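Local atomic coordinates of maltose-binding protein MalE1 (Thermotoga maritima, PDB entry 6DTU), a protein that binds maltotetraose between its two lobes and probably serves as the maltose-binding component of a carbohydrate transport system. Residues A[6-11]-A[35-40]. Numbering follows the deposited sequence.
Sequences TIWCSE and QYVNFQ. With GLC (alpha-D-glucopyranose), chain C; GLC (alpha-D-glucopyranose), chain B; GLC (alpha-D-glucopyranose), chain D; GLC (alpha-D-glucopyranose), chain E.
Trp8 packs against Val37 beside two parallel strands, 4-9 and 31-36, of a beta-alpha-beta unit whose C-terminal ends lead into the sugar pocket of this periplasmic binding protein fold. Compact and branched, Val37 lays CG2 over one face of the indole, 4.0 Å from the five-membered ring centroid, a CH-pi contact; the broad indole also reaches Phe46 and Ala49 of helix 39-49. Gln35 suits a strand edge: its aliphatic CB lies 3.7 Å from Trp8 CD1, while its amide, turned 74° from the indole, donates NE2 to Tyr36 O. Gln35 N to Ile7 O, Cys9 N to Gln35 O and Val37 N to Cys9 O are the alternating bonds of parallel pairing. On the other face of the sheet, Tyr36 lies alongside Glu11, ring and carboxylate planes 68° apart; one water, bonded to the phenol OH, donates a weak bond to Glu11 OE1. Beyond the strands, Ser10 CB meets Phe39 CB at 4.1 Å. With CG anti to the backbone N (chi1 177°), the Phe39 ring reaches the sugars: O4 of the chain C glucose lies over one face, O4 of the chain D glucose at the edge. An alanine here would probably leave both glucoses without this apolar wall. Small, polar Ser10 accepts a 2.7 Å hydrogen bond at OG from O2 of the chain C glucose.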
ATOM      1  N   THR A   6      -3.946 -19.774 -12.354  1.00 12.55           N
ATOM      2  CA  THR A   6      -4.914 -18.865 -11.757  1.00 13.24           C
ATOM      3  C   THR A   6      -4.184 -17.827 -10.920  1.00 15.54           C
ATOM      4  O   THR A   6      -3.285 -18.167 -10.139  1.00 15.87           O
ATOM      5  CB  THR A   6      -5.902 -19.650 -10.905  1.00 14.21           C
ATOM      6  OG1 THR A   6      -6.590 -20.580 -11.754  1.00 18.90           O
ATOM      7  CG2 THR A   6      -6.933 -18.688 -10.287  1.00 17.66           C
ATOM      8  N   ILE A   7      -4.569 -16.564 -11.087  1.00 14.95           N
ATOM      9  CA  ILE A   7      -3.973 -15.431 -10.392  1.00 13.32           C
ATOM     10  C   ILE A   7      -5.063 -14.760  -9.582  1.00 14.64           C
ATOM     11  O   ILE A   7      -6.147 -14.498 -10.113  1.00 14.48           O
ATOM     12  CB  ILE A   7      -3.455 -14.411 -11.422  1.00 12.03           C
ATOM     13  CG1 ILE A   7      -2.478 -15.064 -12.401  1.00 12.61           C
ATOM     14  CG2 ILE A   7      -2.830 -13.204 -10.726  1.00 13.60           C
ATOM     15  CD1 ILE A   7      -2.167 -14.185 -13.606  1.00 13.55           C
ATOM     16  N   TRP A   8      -4.767 -14.439  -8.324  1.00 11.46           N
ATOM     17  CA  TRP A   8      -5.605 -13.568  -7.502  1.00 11.35           C
ATOM     18  C   TRP A   8      -4.954 -12.194  -7.449  1.00 11.78           C
ATOM     19  O   TRP A   8      -3.760 -12.075  -7.150  1.00 12.29           O
ATOM     20  CB  TRP A   8      -5.743 -14.074  -6.060  1.00 12.57           C
ATOM     21  CG  TRP A   8      -6.517 -15.325  -5.890  1.00 12.12           C
ATOM     22  CD1 TRP A   8      -7.261 -15.977  -6.851  1.00 11.87           C
ATOM     23  CD2 TRP A   8      -6.647 -16.083  -4.688  1.00 12.12           C
ATOM     24  NE1 TRP A   8      -7.832 -17.103  -6.313  1.00 14.38           N
ATOM     25  CE2 TRP A   8      -7.487 -17.183  -4.983  1.00 11.58           C
ATOM     26  CE3 TRP A   8      -6.162 -15.924  -3.378  1.00 13.99           C
ATOM     27  CZ2 TRP A   8      -7.823 -18.142  -4.024  1.00 14.29           C
ATOM     28  CZ3 TRP A   8      -6.497 -16.878  -2.427  1.00 15.51           C
ATOM     29  CH2 TRP A   8      -7.330 -17.968  -2.756  1.00 17.66           C
ATOM     30  N   CYS A   9      -5.728 -11.167  -7.725  1.00 13.00           N
ATOM     31  CA  CYS A   9      -5.206  -9.809  -7.641  1.00 12.30           C
ATOM     32  C   CYS A   9      -6.356  -8.879  -7.310  1.00 13.91           C
ATOM     33  O   CYS A   9      -7.531  -9.237  -7.441  1.00 13.63           O
ATOM     34  CB  CYS A   9      -4.500  -9.368  -8.935  1.00 13.47           C
ATOM     35  SG  CYS A   9      -5.576  -9.278 -10.375  1.00 14.29           S
ATOM     36  N   SER A  10      -6.001  -7.667  -6.917  1.00 13.04           N
ATOM     37  CA  SER A  10      -7.019  -6.671  -6.636  1.00 13.00           C
ATOM     38  C   SER A  10      -7.651  -6.186  -7.938  1.00 12.70           C
ATOM     39  O   SER A  10      -7.241  -6.546  -9.039  1.00 13.93           O
ATOM     40  CB  SER A  10      -6.409  -5.485  -5.887  1.00 12.00           C
ATOM     41  OG  SER A  10      -5.806  -4.593  -6.805  1.00 13.23           O
ATOM     42  N   GLU A  11      -8.642  -5.298  -7.814  1.00 14.68           N
ATOM     43  CA  GLU A  11      -9.306  -4.798  -9.010  1.00 13.38           C
ATOM     44  C   GLU A  11      -8.366  -4.032  -9.934  1.00 13.93           C
ATOM     45  O   GLU A  11      -8.608  -3.984 -11.142  1.00 16.60           O
ATOM     46  CB  GLU A  11     -10.509  -3.912  -8.651  1.00 15.24           C
ATOM     47  CG  GLU A  11     -10.158  -2.577  -8.046  1.00 20.35           C
ATOM     48  CD  GLU A  11     -10.245  -2.612  -6.555  1.00 29.02           C
ATOM     49  OE1 GLU A  11     -10.129  -3.729  -6.011  1.00 26.10           O
ATOM     50  OE2 GLU A  11     -10.450  -1.545  -5.928  1.00 34.20           O
ATOM     51  N   GLN A  35      -8.505 -13.742 -11.366  1.00 15.52           N
ATOM     52  CA  GLN A  35      -9.615 -13.691 -10.423  1.00 15.60           C
ATOM     53  C   GLN A  35      -9.437 -12.484  -9.501  1.00 16.29           C
ATOM     54  O   GLN A  35      -8.489 -12.437  -8.706  1.00 16.02           O
ATOM     55  CB  GLN A  35      -9.600 -14.967  -9.580  1.00 15.83           C
ATOM     56  CG  GLN A  35     -10.600 -15.003  -8.420  1.00 18.45           C
ATOM     57  CD  GLN A  35     -12.034 -14.926  -8.867  1.00 18.58           C
ATOM     58  OE1 GLN A  35     -12.567 -15.884  -9.430  1.00 17.07           O
ATOM     59  NE2 GLN A  35     -12.665 -13.774  -8.654  1.00 21.30           N
ATOM     60  N   TYR A  36     -10.381 -11.545  -9.571  1.00 14.76           N
ATOM     61  CA  TYR A  36     -10.431 -10.432  -8.631  1.00 15.37           C
ATOM     62  C   TYR A  36     -10.654 -10.941  -7.218  1.00 16.40           C
ATOM     63  O   TYR A  36     -11.529 -11.777  -6.977  1.00 17.28           O
ATOM     64  CB  TYR A  36     -11.579  -9.476  -8.988  1.00 15.57           C
ATOM     65  CG  TYR A  36     -12.041  -8.650  -7.783  1.00 18.40           C
ATOM     66  CD1 TYR A  36     -11.220  -7.661  -7.225  1.00 17.65           C
ATOM     67  CD2 TYR A  36     -13.257  -8.906  -7.160  1.00 19.68           C
ATOM     68  CE1 TYR A  36     -11.613  -6.926  -6.121  1.00 20.05           C
ATOM     69  CE2 TYR A  36     -13.653  -8.169  -6.052  1.00 19.05           C
ATOM     70  CZ  TYR A  36     -12.826  -7.187  -5.535  1.00 19.43           C
ATOM     71  OH  TYR A  36     -13.224  -6.458  -4.422  1.00 21.50           O
ATOM     72  N   VAL A  37      -9.851 -10.439  -6.285  1.00 12.33           N
ATOM     73  CA  VAL A  37     -10.067 -10.643  -4.854  1.00 13.35           C
ATOM     74  C   VAL A  37      -9.838  -9.296  -4.182  1.00 12.73           C
ATOM     75  O   VAL A  37      -8.867  -8.599  -4.493  1.00 13.86           O
ATOM     76  CB  VAL A  37      -9.124 -11.719  -4.263  1.00 14.83           C
ATOM     77  CG1 VAL A  37      -9.380 -11.909  -2.792  1.00 15.19           C
ATOM     78  CG2 VAL A  37      -9.252 -13.055  -5.014  1.00 15.58           C
ATOM     79  N   ASN A  38     -10.733  -8.909  -3.279  1.00 14.79           N
ATOM     80  CA  ASN A  38     -10.517  -7.682  -2.521  1.00 17.41           C
ATOM     81  C   ASN A  38      -9.140  -7.705  -1.867  1.00 15.26           C
ATOM     82  O   ASN A  38      -8.737  -8.713  -1.283  1.00 14.52           O
ATOM     83  CB  ASN A  38     -11.596  -7.612  -1.442  1.00 13.49           C
ATOM     84  CG  ASN A  38     -11.506  -6.361  -0.585  1.00 22.82           C
ATOM     85  OD1 ASN A  38     -11.286  -5.253  -1.074  1.00 21.87           O
ATOM     86  ND2 ASN A  38     -11.637  -6.551   0.731  1.00 24.99           N
ATOM     87  N   PHE A  39      -8.409  -6.591  -1.986  1.00 13.87           N
ATOM     88  CA  PHE A  39      -7.003  -6.591  -1.599  1.00 15.90           C
ATOM     89  C   PHE A  39      -6.799  -7.073  -0.164  1.00 13.38           C
ATOM     90  O   PHE A  39      -5.936  -7.917   0.099  1.00 14.99           O
ATOM     91  CB  PHE A  39      -6.375  -5.214  -1.792  1.00 15.80           C
ATOM     92  CG  PHE A  39      -4.948  -5.166  -1.322  1.00 13.86           C
ATOM     93  CD1 PHE A  39      -3.929  -5.614  -2.144  1.00 13.79           C
ATOM     94  CD2 PHE A  39      -4.641  -4.766  -0.031  1.00 14.63           C
ATOM     95  CE1 PHE A  39      -2.616  -5.609  -1.726  1.00 13.46           C
ATOM     96  CE2 PHE A  39      -3.335  -4.776   0.396  1.00 13.70           C
ATOM     97  CZ  PHE A  39      -2.320  -5.190  -0.441  1.00 15.85           C
ATOM     98  N   GLN A  40      -7.564  -6.520   0.785  1.00 14.64           N
ATOM     99  CA  GLN A  40      -7.434  -6.892   2.193  1.00 19.99           C
ATOM    100  C   GLN A  40      -7.843  -8.325   2.463  1.00 17.84           C
ATOM    101  O   GLN A  40      -7.656  -8.798   3.588  1.00 17.68           O
ATOM    102  CB  GLN A  40      -8.356  -6.048   3.077  1.00 22.75           C
ATOM    103  CG  GLN A  40      -8.094  -4.556   3.138  1.00 30.05           C
ATOM    104  CD  GLN A  40      -7.055  -4.128   4.143  1.00 26.77           C
ATOM    105  OE1 GLN A  40      -5.988  -3.646   3.769  1.00 34.15           O
ATOM    106  NE2 GLN A  40      -7.375  -4.259   5.432  1.00 25.02           N
TER
HETATM  107  C1  GLC C   1      -6.227  -1.649  -4.374  1.00 18.36           C
HETATM  108  C2  GLC C   1      -4.760  -1.636  -4.543  1.00 12.38           C
HETATM  109  C3  GLC C   1      -4.055  -1.911  -3.278  1.00 14.23           C
HETATM  110  C4  GLC C   1      -4.450  -0.942  -2.218  1.00 12.37           C
HETATM  111  C5  GLC C   1      -5.977  -1.032  -1.954  1.00 13.32           C
HETATM  112  C6  GLC C   1      -6.469  -0.025  -1.117  1.00 17.14           C
HETATM  113  O1  GLC C   1      -6.656  -2.930  -4.042  1.00 21.14           O
HETATM  114  O2  GLC C   1      -4.437  -2.651  -5.547  1.00 15.09           O
HETATM  115  O3  GLC C   1      -2.614  -1.812  -3.570  1.00 13.99           O
HETATM  116  O4  GLC C   1      -3.743  -1.248  -0.986  1.00 13.10           O
HETATM  117  O5  GLC C   1      -6.633  -0.746  -3.314  1.00 15.94           O
HETATM  118  O6  GLC C   1      -7.846  -0.297  -0.833  1.00 20.13           O
HETATM  119  C1  GLC B   3      -1.362  -2.615   3.888  1.00 13.65           C
HETATM  120  C2  GLC B   3      -0.733  -3.950   3.948  1.00 12.84           C
HETATM  121  C3  GLC B   3      -1.747  -5.033   4.155  1.00 13.47           C
HETATM  122  C4  GLC B   3      -2.514  -4.841   5.403  1.00 14.09           C
HETATM  123  C5  GLC B   3      -3.220  -3.462   5.403  1.00 14.09           C
HETATM  124  C6  GLC B   3      -3.828  -3.176   6.636  1.00 12.87           C
HETATM  125  O2  GLC B   3      -0.046  -4.196   2.688  1.00 14.74           O
HETATM  126  O3  GLC B   3      -1.072  -6.330   4.196  1.00 14.87           O
HETATM  127  O4  GLC B   3      -3.526  -5.885   5.467  1.00 14.08           O
HETATM  128  O5  GLC B   3      -2.139  -2.371   5.122  1.00 13.14           O
HETATM  129  O6  GLC B   3      -4.487  -1.933   6.524  1.00 17.47           O
HETATM  130  C1  GLC D   2      -3.047  -0.137  -0.502  1.00 12.63           C
HETATM  131  C2  GLC D   2      -1.630  -0.519  -0.277  1.00 12.95           C
HETATM  132  C3  GLC D   2      -1.526  -1.653   0.637  1.00 13.78           C
HETATM  133  C4  GLC D   2      -2.181  -1.349   1.969  1.00 10.93           C
HETATM  134  C5  GLC D   2      -3.663  -0.900   1.792  1.00 11.85           C
HETATM  135  C6  GLC D   2      -4.229  -0.364   2.996  1.00 13.17           C
HETATM  136  O2  GLC D   2      -1.097  -0.950  -1.563  1.00 14.30           O
HETATM  137  O3  GLC D   2      -0.111  -1.945   0.939  1.00 12.94           O
HETATM  138  O4  GLC D   2      -2.223  -2.566   2.793  1.00 15.28           O
HETATM  139  O5  GLC D   2      -3.645   0.239   0.782  1.00 14.15           O
HETATM  140  O6  GLC D   2      -5.635  -0.281   2.834  1.00 17.84           O
HETATM  141  C1  GLC E   4      -3.242  -6.895   6.412  1.00 15.45           C
HETATM  142  C2  GLC E   4      -3.667  -8.192   5.848  1.00 14.03           C
HETATM  143  C3  GLC E   4      -5.143  -8.274   5.760  1.00 15.58           C
HETATM  144  C4  GLC E   4      -5.807  -8.050   7.082  1.00 18.96           C
HETATM  145  C5  GLC E   4      -5.476  -6.642   7.628  1.00 15.97           C
HETATM  146  C6  GLC E   4      -6.029  -6.373   8.926  1.00 20.45           C
HETATM  147  O2  GLC E   4      -3.075  -8.332   4.483  1.00 16.85           O
HETATM  148  O3  GLC E   4      -5.473  -9.610   5.259  1.00 18.17           O
HETATM  149  O4  GLC E   4      -7.227  -8.180   6.924  1.00 21.96           O
HETATM  150  O5  GLC E   4      -3.933  -6.594   7.689  1.00 18.28           O
HETATM  151  O6  GLC E   4      -5.528  -7.315   9.846  1.00 23.61           O
HETATM  152  O   HOH W   1     -12.505  -3.474  -4.664  1.00 33.28           O